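PDB 2XZI: extracellular sialidase/neuraminidase, putative, which acts as a KDNase, probably hydrolysing terminal deaminated sialic acid (KDN) from glycans with the beta-propeller scaffold of the sialidases. Local coordinates for residues A124-N129 with K142-W147; G149-Y154 with W180-V185; Q63-I68 with D132-G137; E174-G179 with M203-I208. All blocks are in the same frame, centred on the assembly; numbering follows the deposited sequence.

Contact 1: A124-N129 with K142-W147; sequences ATYSQN and KIDSTW. With KDM (deamino-alpha-neuraminic acid), chain C.
Y126 brings the rim of its phenol ring up to the backbone of K142, with CD2 of Y126 3.6 Å from O of K142 and the peptide lying near the ring plane. Its first torsion (chi1 -67°, CG beside the backbone N) swings the ring toward 142-147 and places the hydroxyl beside a water that bridges to OD2 of D144. Tyrosine suits the place because it offers an apolar ring edge to the peptide and a hydroxyl at the far end. The D144 carboxylate is turned 68° from the ring plane; its OD1 accepts from N of T146, closing an Asx turn, and also from OG1 of T146, and together the two bonds restrain its rotation. CD1 of I143 packs 3.6 Å from CB of Y126, its branched chain reaching the base of the ring.

The backbones join through N of I143 and O of S127, 2.8 Å apart and fairly straight at 160°. The same oxygen receives a CH...O contact from CA of K142. The fully extended K142 chain passes alongside the carbonyls of Q128 and N129, CG of K142 standing 3.5 Å from O of Q128, and its NZ shares a water with O of N129.

The amide of Q128 lies in the ligand pocket, carried there by an extended chain, and both accepts and donates: OE1 of Q128 takes O7 of KDM at 2.7 Å, while NE2 of Q128 gives to O9 of KDM at 2.8 Å.

The pairing belongs to a small parallel sheet, strands 126-127 and 141-142, inserted between strands 115-122 and 152-158 of one antiparallel blade; beyond it, W147 rests on helix 172-175.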
# COMPACT_ATOMS: atom_id res chain seq x y z
N ALA A 124 1.16 -21.19 -8.10
CA ALA A 124 2.56 -21.19 -8.53
C ALA A 124 2.77 -21.18 -10.05
O ALA A 124 3.81 -20.73 -10.54
CB ALA A 124 3.30 -22.38 -7.91
N THR A 125 1.78 -21.68 -10.78
CA THR A 125 1.94 -21.89 -12.22
C THR A 125 0.97 -21.03 -13.00
O THR A 125 0.75 -21.26 -14.19
CB THR A 125 1.75 -23.37 -12.61
OG1 THR A 125 0.44 -23.81 -12.22
CG2 THR A 125 2.83 -24.26 -11.96
N TYR A 126 0.38 -20.03 -12.34
CA TYR A 126 -0.50 -19.07 -13.02
C TYR A 126 0.08 -17.66 -13.00
O TYR A 126 0.83 -17.29 -12.07
CB TYR A 126 -1.89 -19.05 -12.38
CG TYR A 126 -2.66 -20.31 -12.58
CD1 TYR A 126 -2.50 -21.39 -11.71
CD2 TYR A 126 -3.55 -20.45 -13.65
CE1 TYR A 126 -3.21 -22.57 -11.90
CE2 TYR A 126 -4.25 -21.63 -13.83
CZ TYR A 126 -4.08 -22.68 -12.95
OH TYR A 126 -4.78 -23.85 -13.13
N SER A 127 -0.28 -16.87 -14.01
CA SER A 127 0.07 -15.46 -14.07
C SER A 127 -1.06 -14.67 -14.71
O SER A 127 -1.91 -15.26 -15.39
CB SER A 127 1.39 -15.23 -14.80
OG SER A 127 1.28 -15.52 -16.19
N GLN A 128 -1.08 -13.36 -14.48
CA GLN A 128 -2.15 -12.50 -14.99
C GLN A 128 -2.36 -12.65 -16.49
O GLN A 128 -3.49 -12.82 -16.95
CB GLN A 128 -1.88 -11.04 -14.60
CG GLN A 128 -3.04 -10.10 -14.95
CD GLN A 128 -2.89 -8.73 -14.34
OE1 GLN A 128 -1.79 -8.32 -13.93
NE2 GLN A 128 -3.99 -8.00 -14.26
N ASN A 129 -1.27 -12.62 -17.26
CA ASN A 129 -1.35 -12.72 -18.72
C ASN A 129 -1.25 -14.15 -19.24
O ASN A 129 -1.73 -14.44 -20.34
CB ASN A 129 -0.29 -11.85 -19.38
CG ASN A 129 -0.44 -10.38 -19.04
OD1 ASN A 129 -1.55 -9.86 -18.94
ND2 ASN A 129 0.68 -9.69 -18.89
N LYS A 142 -2.73 -18.81 -17.86
CA LYS A 142 -3.40 -17.54 -17.56
C LYS A 142 -4.36 -17.71 -16.40
O LYS A 142 -5.09 -18.68 -16.32
CB LYS A 142 -4.13 -17.01 -18.80
CG LYS A 142 -4.67 -15.60 -18.63
CD LYS A 142 -5.30 -15.05 -19.91
CE LYS A 142 -5.83 -13.63 -19.66
NZ LYS A 142 -6.29 -12.93 -20.90
N ILE A 143 -4.33 -16.76 -15.46
CA ILE A 143 -5.31 -16.72 -14.39
C ILE A 143 -6.71 -16.84 -15.01
O ILE A 143 -7.03 -16.16 -15.98
CB ILE A 143 -5.15 -15.41 -13.57
CG1 ILE A 143 -3.88 -15.46 -12.70
CG2 ILE A 143 -6.38 -15.14 -12.71
CD1 ILE A 143 -3.99 -16.27 -11.46
N ASP A 144 -7.51 -17.75 -14.46
CA ASP A 144 -8.84 -18.02 -15.01
C ASP A 144 -9.87 -18.13 -13.90
O ASP A 144 -9.58 -17.83 -12.75
CB ASP A 144 -8.80 -19.27 -15.92
CG ASP A 144 -8.43 -20.55 -15.17
OD1 ASP A 144 -8.72 -20.68 -13.96
OD2 ASP A 144 -7.84 -21.45 -15.82
N SER A 145 -11.10 -18.54 -14.22
CA SER A 145 -12.16 -18.50 -13.24
C SER A 145 -12.30 -19.80 -12.43
O SER A 145 -13.23 -19.93 -11.64
CB SER A 145 -13.48 -18.14 -13.92
OG SER A 145 -13.94 -19.24 -14.69
N THR A 146 -11.38 -20.74 -12.61
CA THR A 146 -11.43 -21.99 -11.85
C THR A 146 -10.92 -21.74 -10.44
O THR A 146 -10.23 -20.75 -10.19
CB THR A 146 -10.56 -23.09 -12.49
OG1 THR A 146 -9.18 -22.74 -12.35
CG2 THR A 146 -10.92 -23.31 -13.96
N TRP A 147 -11.25 -22.64 -9.52
CA TRP A 147 -10.81 -22.51 -8.13
C TRP A 147 -9.29 -22.50 -8.03
O TRP A 147 -8.71 -21.69 -7.31
CB TRP A 147 -11.40 -23.64 -7.29
CG TRP A 147 -11.09 -23.55 -5.83
CD1 TRP A 147 -10.35 -24.43 -5.09
CD2 TRP A 147 -11.51 -22.52 -4.92
NE1 TRP A 147 -10.29 -24.03 -3.78
CE2 TRP A 147 -11.00 -22.86 -3.65
CE3 TRP A 147 -12.29 -21.36 -5.05
CZ2 TRP A 147 -11.23 -22.07 -2.51
CZ3 TRP A 147 -12.51 -20.58 -3.93
CH2 TRP A 147 -11.98 -20.94 -2.67
C2 KDM C . 1.80 -4.20 -11.34
C1 KDM C . 2.46 -2.86 -11.65
C3 KDM C . 2.26 -4.73 -9.96
C4 KDM C . 1.21 -5.65 -9.28
C5 KDM C . 0.10 -6.17 -10.20
C6 KDM C . -0.60 -4.96 -10.88
C7 KDM C . -1.56 -5.38 -12.01
C8 KDM C . -2.35 -4.16 -12.51
C9 KDM C . -3.27 -4.55 -13.66
O5 KDM C . -0.84 -7.00 -9.48
O1A KDM C . 3.53 -2.58 -11.06
O1B KDM C . 1.87 -2.15 -12.49
O4 KDM C . 1.90 -6.77 -8.73
O6 KDM C . 0.35 -4.00 -11.45
O7 KDM C . -0.80 -5.94 -13.08
O8 KDM C . -3.17 -3.61 -11.47
O9 KDM C . -4.26 -5.44 -13.13
O2 KDM C . 2.24 -5.08 -12.38
O HOH W 1 -7.07 -23.82 -14.68
O HOH W 2 -3.24 -12.64 -21.80

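Contact 2: G149-Y154 with W180-V185; sequences GRRHLY and WAWDAV. With KDM (deamino-alpha-neuraminic acid), chain C.
The guanidinium of R151 lies flat on the indole of W182, planes 5° apart and centres 4.0 Å apart, so that a buried cation backs a ligand-pocket tryptophan. The two side chains run side by side in the same direction: CD of R151 sits over the six-membered ring as a CH-pi contact, and CZ follows it over the same face as a cation-pi contact, with CG near CE3 of W182. W182 presents its edge to the ligand, with CZ2 of W182 3.4 Å from O5 of KDM. R151 reaches this pose by bending twice, at chi2 (-93°) and chi3.

Further bonds hold the guanidinium in place. Both NE and NH2 of R151 point in their own plane at one atom, O of D183, the NE bond measuring 2.9 Å and the NH2 bond 3.1 Å. N122 takes NH1 and N104 takes a further bond from NH2, so an arginine, with five N-H groups and a flat face, meets all these demands at once. The backbone is tied as well, N of R151 donating to O of A181 at 2.9 Å. A water accepts from NE of R150 and donates to O of R151 and O of A181, bridging the two chains. Farther on, CD1 of L153 packs 3.7 Å from CB of V185, the side chains crossing at about a right angle. The polar end of D183 has its main partner in R205, a salt bridge.

The contact sets the start of strand 152-158, beside strand 115-122, against the loop leading from helix 172-175 to strand 191-192, with strand 205-210 covering L153 from the next blade.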
# COMPACT_ATOMS: atom_id res chain seq x y z
N GLY A 149 -7.13 -21.74 -10.52
CA GLY A 149 -6.51 -20.74 -11.38
C GLY A 149 -6.90 -19.29 -11.15
O GLY A 149 -6.40 -18.41 -11.84
N ARG A 150 -7.80 -19.03 -10.20
CA ARG A 150 -8.29 -17.66 -9.96
C ARG A 150 -7.49 -17.00 -8.87
O ARG A 150 -6.76 -17.66 -8.13
CB ARG A 150 -9.78 -17.64 -9.58
CG ARG A 150 -10.12 -18.26 -8.23
CD ARG A 150 -11.62 -18.32 -7.97
NE ARG A 150 -12.22 -16.98 -7.90
CZ ARG A 150 -13.42 -16.68 -7.40
NH1 ARG A 150 -14.20 -17.62 -6.88
NH2 ARG A 150 -13.83 -15.43 -7.38
N ARG A 151 -7.61 -15.68 -8.80
CA ARG A 151 -7.05 -14.94 -7.67
C ARG A 151 -7.96 -15.09 -6.46
O ARG A 151 -9.19 -14.88 -6.54
CB ARG A 151 -6.84 -13.48 -8.06
CG ARG A 151 -5.71 -13.31 -9.07
CD ARG A 151 -4.39 -13.02 -8.37
NE ARG A 151 -4.37 -11.63 -7.93
CZ ARG A 151 -3.34 -11.05 -7.31
NH1 ARG A 151 -2.26 -11.75 -7.00
NH2 ARG A 151 -3.43 -9.77 -7.00
N HIS A 152 -7.36 -15.48 -5.33
CA HIS A 152 -8.08 -15.64 -4.05
C HIS A 152 -7.87 -14.43 -3.17
O HIS A 152 -6.94 -13.67 -3.39
CB HIS A 152 -7.60 -16.90 -3.32
CG HIS A 152 -8.01 -18.17 -3.98
ND1 HIS A 152 -8.67 -19.18 -3.31
CD2 HIS A 152 -7.84 -18.61 -5.25
CE1 HIS A 152 -8.92 -20.17 -4.14
NE2 HIS A 152 -8.41 -19.86 -5.32
N LEU A 153 -8.76 -14.27 -2.20
CA LEU A 153 -8.70 -13.22 -1.20
C LEU A 153 -8.59 -13.89 0.15
O LEU A 153 -9.46 -14.69 0.53
CB LEU A 153 -9.96 -12.34 -1.26
CG LEU A 153 -10.01 -11.22 -0.21
CD1 LEU A 153 -9.10 -10.10 -0.65
CD2 LEU A 153 -11.40 -10.71 -0.06
N TYR A 154 -7.51 -13.59 0.85
CA TYR A 154 -7.21 -14.14 2.16
C TYR A 154 -7.22 -13.08 3.24
O TYR A 154 -6.97 -11.90 2.98
CB TYR A 154 -5.84 -14.79 2.10
CG TYR A 154 -5.86 -16.23 1.61
CD1 TYR A 154 -5.75 -16.54 0.25
CD2 TYR A 154 -5.95 -17.28 2.51
CE1 TYR A 154 -5.73 -17.86 -0.19
CE2 TYR A 154 -5.93 -18.61 2.07
CZ TYR A 154 -5.84 -18.90 0.74
OH TYR A 154 -5.81 -20.22 0.32
N TRP A 180 -15.22 -14.64 -11.08
CA TRP A 180 -14.04 -13.81 -11.26
C TRP A 180 -12.78 -14.63 -11.48
O TRP A 180 -12.65 -15.76 -10.97
CB TRP A 180 -13.87 -12.85 -10.08
CG TRP A 180 -14.74 -11.59 -10.15
CD1 TRP A 180 -15.97 -11.45 -10.75
CD2 TRP A 180 -14.42 -10.31 -9.61
NE1 TRP A 180 -16.44 -10.16 -10.61
CE2 TRP A 180 -15.49 -9.44 -9.92
CE3 TRP A 180 -13.32 -9.81 -8.90
CZ2 TRP A 180 -15.50 -8.10 -9.53
CZ3 TRP A 180 -13.33 -8.47 -8.52
CH2 TRP A 180 -14.41 -7.63 -8.82
N ALA A 181 -11.85 -14.06 -12.23
CA ALA A 181 -10.54 -14.65 -12.47
C ALA A 181 -9.51 -13.76 -11.77
O ALA A 181 -9.20 -14.00 -10.60
CB ALA A 181 -10.27 -14.78 -13.96
N TRP A 182 -9.05 -12.71 -12.43
CA TRP A 182 -8.19 -11.75 -11.76
C TRP A 182 -8.94 -11.08 -10.61
O TRP A 182 -10.17 -10.90 -10.66
CB TRP A 182 -7.62 -10.69 -12.72
CG TRP A 182 -6.59 -9.82 -12.05
CD1 TRP A 182 -6.74 -8.51 -11.68
CD2 TRP A 182 -5.25 -10.19 -11.68
NE1 TRP A 182 -5.58 -8.05 -11.10
CE2 TRP A 182 -4.66 -9.07 -11.07
CE3 TRP A 182 -4.50 -11.38 -11.80
CZ2 TRP A 182 -3.34 -9.08 -10.60
CZ3 TRP A 182 -3.19 -11.39 -11.31
CH2 TRP A 182 -2.63 -10.25 -10.72
N ASP A 183 -8.19 -10.73 -9.56
CA ASP A 183 -8.71 -9.94 -8.45
C ASP A 183 -7.53 -9.23 -7.80
O ASP A 183 -6.37 -9.58 -8.05
CB ASP A 183 -9.42 -10.81 -7.39
CG ASP A 183 -10.14 -9.98 -6.33
OD1 ASP A 183 -10.54 -8.82 -6.65
OD2 ASP A 183 -10.28 -10.48 -5.18
N ALA A 184 -7.84 -8.23 -6.98
CA ALA A 184 -6.84 -7.52 -6.19
C ALA A 184 -7.52 -6.90 -5.00
O ALA A 184 -8.66 -6.45 -5.10
CB ALA A 184 -6.15 -6.43 -7.02
N VAL A 185 -6.82 -6.89 -3.87
CA VAL A 185 -7.21 -6.04 -2.73
C VAL A 185 -6.14 -4.96 -2.57
O VAL A 185 -4.94 -5.22 -2.79
CB VAL A 185 -7.43 -6.86 -1.43
CG1 VAL A 185 -6.15 -7.62 -1.01
CG2 VAL A 185 -7.99 -5.98 -0.30
C2 KDM C . 1.80 -4.20 -11.34
C1 KDM C . 2.46 -2.86 -11.65
C3 KDM C . 2.26 -4.73 -9.96
C4 KDM C . 1.21 -5.65 -9.28
C5 KDM C . 0.10 -6.17 -10.20
C6 KDM C . -0.60 -4.96 -10.88
C7 KDM C . -1.56 -5.38 -12.01
C8 KDM C . -2.35 -4.16 -12.51
C9 KDM C . -3.27 -4.55 -13.66
O5 KDM C . -0.84 -7.00 -9.48
O1A KDM C . 3.53 -2.58 -11.06
O1B KDM C . 1.87 -2.15 -12.49
O4 KDM C . 1.90 -6.77 -8.73
O6 KDM C . 0.35 -4.00 -11.45
O7 KDM C . -0.80 -5.94 -13.08
O8 KDM C . -3.17 -3.61 -11.47
O9 KDM C . -4.26 -5.44 -13.13
O2 KDM C . 2.24 -5.08 -12.38
O HOH W 3 -11.08 -14.33 -8.41
O HOH W 4 -10.29 -13.09 -4.71
O HOH W 5 -7.55 -11.01 -4.28

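Contact 3: Q63-I68 with D132-G137; sequences QDFGDI and DVLPDG. With NA (sodium ion), chain E; KDM (deamino-alpha-neuraminic acid), chain C.
This is a surface contact between two loops of neighbouring propeller blades, in which F65 and G66 meet D132 and L134 without any direct hydrogen bond. The F65 ring and the D132 carboxylate are stacked with their planes 14° apart, and CZ of F65 comes to 3.3 Å from CB of D132. Placing CG of F65 between the backbone N and the carbonyl carbon (chi1 54°) sends the ring toward the other loop. OD2 of D132 is hydrogen-bonded to OG of S127, which helps to hold the carboxylate in this pose. At the ring edge, in plane, CD2 of L134 approaches CD1 of F65 at 3.9 Å, and the same methyl rests 3.8 Å from CA of G66. Lacking a CB, G66 admits that methyl and tolerates its positive phi of 93°.

Water supplies the polar link: one molecule accepts from NE2 of Q63 at 2.7 Å and donates to O of V133 at 2.9 Å, while OE1 of Q63 is hydrogen-bonded to T61.

Two ligand sites flank the first loop. D64 receives a very short bond from KDM, 2.5 Å between OD2 of D64 and O2 of KDM. D67 binds sodium, with OD1 of D67 2.4 Å from the ion, in a shell completed by N69, G96, G98 and two waters.

The 63-68 loop joins strands 51-58 and 68-74 of one blade, while 132-137, with its type I turn from L134 to G137, bridges strands 126-127 and 141-142 inserted in the next.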
# COMPACT_ATOMS: atom_id res chain seq x y z
N GLN A 63 9.24 -9.98 -10.90
CA GLN A 63 7.94 -10.21 -11.55
C GLN A 63 6.79 -10.38 -10.56
O GLN A 63 7.00 -10.71 -9.40
CB GLN A 63 8.01 -11.41 -12.50
CG GLN A 63 8.98 -11.17 -13.66
CD GLN A 63 9.43 -12.44 -14.35
OE1 GLN A 63 9.82 -13.41 -13.69
NE2 GLN A 63 9.40 -12.44 -15.67
N ASP A 64 5.58 -10.13 -11.05
CA ASP A 64 4.36 -10.15 -10.23
C ASP A 64 3.88 -11.56 -9.91
O ASP A 64 3.01 -11.74 -9.05
CB ASP A 64 3.18 -9.48 -10.96
CG ASP A 64 3.43 -8.02 -11.34
OD1 ASP A 64 4.40 -7.39 -10.90
OD2 ASP A 64 2.61 -7.51 -12.14
N PHE A 65 4.41 -12.55 -10.63
CA PHE A 65 3.98 -13.94 -10.50
C PHE A 65 5.19 -14.77 -10.08
O PHE A 65 6.33 -14.28 -10.08
CB PHE A 65 3.46 -14.45 -11.85
CG PHE A 65 4.44 -14.25 -12.98
CD1 PHE A 65 5.43 -15.21 -13.25
CD2 PHE A 65 4.40 -13.10 -13.75
CE1 PHE A 65 6.36 -15.01 -14.28
CE2 PHE A 65 5.33 -12.90 -14.78
CZ PHE A 65 6.31 -13.85 -15.03
N GLY A 66 4.93 -16.03 -9.74
CA GLY A 66 5.97 -16.91 -9.21
C GLY A 66 5.99 -16.88 -7.70
O GLY A 66 5.03 -16.46 -7.06
N ASP A 67 7.09 -17.36 -7.13
CA ASP A 67 7.23 -17.50 -5.69
C ASP A 67 7.41 -16.13 -5.03
O ASP A 67 8.48 -15.49 -5.16
CB ASP A 67 8.40 -18.43 -5.37
CG ASP A 67 8.50 -18.78 -3.91
OD1 ASP A 67 7.58 -18.47 -3.12
OD2 ASP A 67 9.52 -19.40 -3.53
N ILE A 68 6.37 -15.69 -4.32
CA ILE A 68 6.36 -14.38 -3.66
C ILE A 68 5.77 -14.59 -2.29
O ILE A 68 4.70 -15.20 -2.16
CB ILE A 68 5.53 -13.35 -4.47
CG1 ILE A 68 6.13 -13.11 -5.85
CG2 ILE A 68 5.38 -12.03 -3.70
CD1 ILE A 68 5.26 -12.30 -6.80
N ASP A 132 3.90 -16.79 -19.34
CA ASP A 132 5.12 -16.23 -18.77
C ASP A 132 6.06 -17.36 -18.37
O ASP A 132 5.61 -18.44 -17.96
CB ASP A 132 4.78 -15.37 -17.56
CG ASP A 132 4.03 -14.11 -17.94
OD1 ASP A 132 4.56 -13.29 -18.73
OD2 ASP A 132 2.90 -13.94 -17.45
N VAL A 133 7.36 -17.12 -18.49
CA VAL A 133 8.34 -18.17 -18.20
C VAL A 133 8.83 -18.03 -16.75
O VAL A 133 9.34 -16.98 -16.36
CB VAL A 133 9.52 -18.13 -19.19
CG1 VAL A 133 10.43 -19.31 -18.97
CG2 VAL A 133 9.02 -18.12 -20.63
N LEU A 134 8.66 -19.09 -15.97
CA LEU A 134 9.16 -19.15 -14.60
C LEU A 134 10.66 -19.45 -14.59
O LEU A 134 11.23 -19.80 -15.62
CB LEU A 134 8.36 -20.18 -13.80
CG LEU A 134 6.88 -19.81 -13.57
CD1 LEU A 134 6.06 -21.05 -13.29
CD2 LEU A 134 6.76 -18.81 -12.42
N PRO A 135 11.33 -19.28 -13.43
CA PRO A 135 12.77 -19.52 -13.36
C PRO A 135 13.22 -20.91 -13.83
O PRO A 135 14.31 -21.04 -14.39
CB PRO A 135 13.09 -19.35 -11.88
CG PRO A 135 12.09 -18.36 -11.43
CD PRO A 135 10.83 -18.67 -12.18
N ASP A 136 12.39 -21.93 -13.61
CA ASP A 136 12.75 -23.30 -14.01
C ASP A 136 12.37 -23.65 -15.45
O ASP A 136 12.54 -24.79 -15.89
CB ASP A 136 12.15 -24.32 -13.04
CG ASP A 136 10.63 -24.42 -13.13
OD1 ASP A 136 9.99 -23.70 -13.94
OD2 ASP A 136 10.05 -25.24 -12.38
N GLY A 137 11.84 -22.67 -16.18
CA GLY A 137 11.43 -22.88 -17.57
C GLY A 137 9.97 -23.23 -17.78
O GLY A 137 9.49 -23.21 -18.92
NA NA E . 6.62 -19.11 -0.98
C2 KDM C . 1.80 -4.20 -11.34
C1 KDM C . 2.46 -2.86 -11.65
C3 KDM C . 2.26 -4.73 -9.96
C4 KDM C . 1.21 -5.65 -9.28
C5 KDM C . 0.10 -6.17 -10.20
C6 KDM C . -0.60 -4.96 -10.88
C7 KDM C . -1.56 -5.38 -12.01
C8 KDM C . -2.35 -4.16 -12.51
C9 KDM C . -3.27 -4.55 -13.66
O5 KDM C . -0.84 -7.00 -9.48
O1A KDM C . 3.53 -2.58 -11.06
O1B KDM C . 1.87 -2.15 -12.49
O4 KDM C . 1.90 -6.77 -8.73
O6 KDM C . 0.35 -4.00 -11.45
O7 KDM C . -0.80 -5.94 -13.08
O8 KDM C . -3.17 -3.61 -11.47
O9 KDM C . -4.26 -5.44 -13.13
O2 KDM C . 2.24 -5.08 -12.38
O HOH W 6 10.64 -15.85 -14.15
O HOH W 7 10.04 -14.39 -17.48
O HOH W 8 9.05 -19.28 -0.56
O HOH W 9 4.83 -18.01 -1.82

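Contact 4: E174-G179 with M203-I208; sequences ELTPDG and MGRNII
R205 aims the edge of its guanidinium at the carbonyl of L175 and holds it side-on with two nitrogens. NE of R205 lies 2.9 Å from O of L175 and in the carbonyl plane, the straighter bond at 150°. NH2 of R205, 3.2 Å from the same oxygen, comes from above that plane and is more bent, at 137°. CG of R205 sits between its backbone N and carbonyl carbon (chi1 73°), and from there the chain runs extended to NE, which carries the head across to the other segment. P177 crosses it obliquely, its CD over a guanidinium face at 4.0 Å from NE of R205, so the stiff ring serves as an apolar lid on the cation.

In the propeller these elements belong to successive blades: L175 closes the short helix 172-175 that follows one blade, and R205 opens strand 205-210 of the next. Arginine suits the end of a helix, where the backbone carbonyls probably gather partial negative charge. NH1 turns back within its own segment, NH1 of R205 meeting O of M203 on a lone pair at 2.9 Å, and it also forms a salt bridge with D183.

The apolar half lies beside this. L175 and I207 cross at about a right angle, CD1 of L175 standing 4.1 Å from CG2 of I207, branched aliphatic chains suited to interlock at that angle. L153 of strand 152-158 packs against both, and V220 of strand 217-222 touches L175 and R205.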
# COMPACT_ATOMS: atom_id res chain seq x y z
N GLU A 174 -16.78 -15.76 -0.08
CA GLU A 174 -17.60 -14.83 0.67
C GLU A 174 -17.49 -13.39 0.14
O GLU A 174 -18.48 -12.63 0.12
CB GLU A 174 -17.20 -14.88 2.15
CG GLU A 174 -17.58 -16.18 2.89
CD GLU A 174 -16.74 -17.42 2.53
OE1 GLU A 174 -15.56 -17.29 2.13
OE2 GLU A 174 -17.28 -18.54 2.65
N LEU A 175 -16.29 -13.00 -0.30
CA LEU A 175 -15.99 -11.59 -0.55
C LEU A 175 -15.47 -11.26 -1.94
O LEU A 175 -15.17 -10.09 -2.23
CB LEU A 175 -14.99 -11.06 0.51
CG LEU A 175 -15.45 -11.13 1.97
CD1 LEU A 175 -14.34 -10.73 2.92
CD2 LEU A 175 -16.70 -10.28 2.22
N THR A 176 -15.37 -12.28 -2.79
CA THR A 176 -15.07 -12.05 -4.21
C THR A 176 -16.26 -12.51 -5.03
O THR A 176 -16.78 -13.61 -4.79
CB THR A 176 -13.79 -12.77 -4.65
OG1 THR A 176 -12.74 -12.48 -3.72
CG2 THR A 176 -13.35 -12.33 -6.06
N PRO A 177 -16.72 -11.68 -5.99
CA PRO A 177 -17.87 -12.18 -6.77
C PRO A 177 -17.55 -13.47 -7.52
O PRO A 177 -16.40 -13.70 -7.95
CB PRO A 177 -18.13 -11.05 -7.76
CG PRO A 177 -17.59 -9.80 -7.05
CD PRO A 177 -16.39 -10.28 -6.30
N ASP A 178 -18.59 -14.30 -7.68
CA ASP A 178 -18.45 -15.55 -8.40
C ASP A 178 -18.12 -15.33 -9.88
O ASP A 178 -18.54 -14.34 -10.49
CB ASP A 178 -19.73 -16.39 -8.26
CG ASP A 178 -19.96 -16.94 -6.86
OD1 ASP A 178 -19.01 -17.04 -6.05
OD2 ASP A 178 -21.12 -17.31 -6.57
N GLY A 179 -17.35 -16.25 -10.44
CA GLY A 179 -16.97 -16.15 -11.84
C GLY A 179 -15.77 -15.27 -12.12
O GLY A 179 -15.34 -15.14 -13.26
N MET A 203 -10.59 -4.47 -5.85
CA MET A 203 -10.96 -4.37 -7.26
C MET A 203 -12.49 -4.36 -7.40
O MET A 203 -13.16 -5.26 -6.92
CB MET A 203 -10.37 -5.54 -8.03
CG MET A 203 -10.93 -5.69 -9.44
SD MET A 203 -9.97 -6.90 -10.36
CE MET A 203 -11.15 -7.48 -11.56
N GLY A 204 -13.02 -3.31 -8.04
CA GLY A 204 -14.47 -3.21 -8.32
C GLY A 204 -15.38 -3.11 -7.11
O GLY A 204 -16.60 -3.21 -7.26
N ARG A 205 -14.84 -2.92 -5.90
CA ARG A 205 -15.68 -3.05 -4.70
C ARG A 205 -14.94 -2.56 -3.47
O ARG A 205 -13.71 -2.51 -3.46
CB ARG A 205 -16.07 -4.51 -4.50
CG ARG A 205 -14.94 -5.43 -4.00
CD ARG A 205 -15.24 -6.86 -4.44
NE ARG A 205 -14.37 -7.89 -3.87
CZ ARG A 205 -13.15 -8.22 -4.30
NH1 ARG A 205 -12.55 -7.55 -5.28
NH2 ARG A 205 -12.52 -9.24 -3.73
N ASN A 206 -15.70 -2.18 -2.44
CA ASN A 206 -15.15 -2.06 -1.09
C ASN A 206 -15.57 -3.26 -0.27
O ASN A 206 -16.66 -3.81 -0.46
CB ASN A 206 -15.67 -0.81 -0.38
CG ASN A 206 -15.23 0.47 -1.03
OD1 ASN A 206 -14.09 0.61 -1.45
ND2 ASN A 206 -16.13 1.45 -1.05
N ILE A 207 -14.71 -3.68 0.64
CA ILE A 207 -15.07 -4.68 1.64
C ILE A 207 -15.37 -3.90 2.92
O ILE A 207 -14.57 -3.08 3.36
CB ILE A 207 -13.92 -5.68 1.85
CG1 ILE A 207 -13.74 -6.51 0.58
CG2 ILE A 207 -14.21 -6.62 3.02
CD1 ILE A 207 -12.39 -7.16 0.44
N ILE A 208 -16.55 -4.13 3.49
CA ILE A 208 -16.98 -3.38 4.65
C ILE A 208 -17.01 -4.29 5.87
O ILE A 208 -17.58 -5.40 5.81
CB ILE A 208 -18.40 -2.81 4.45
CG1 ILE A 208 -18.56 -2.19 3.05
CG2 ILE A 208 -18.76 -1.86 5.59
CD1 ILE A 208 -17.62 -1.00 2.71

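How the contacts relate
Contacts 2 and 4 are buried, contact 1 is partly buried and contact 3 lies at the surface. Arginines grip carbonyls in contacts 2 and 4, whereas contact 3 has no direct hydrogen bond and relies on ring packing and water, beside a sodium site. Contacts 2 and 4 touch, their segments alternating along the chain, and the salt bridge from D183 to R205 joins them, from the connecting loop to strand 205-210. Contacts 1 and 3 interleave too, linked by S127 and D132. Contact 1 also meets contact 2, through W147 with H152 and D144 with G149. Contacts 1, 2 and 3 each bring one residue to the same KDM (Q128, W182 and D64); contact 4 lends none, R205 lying about 12 Å from a bound KDM.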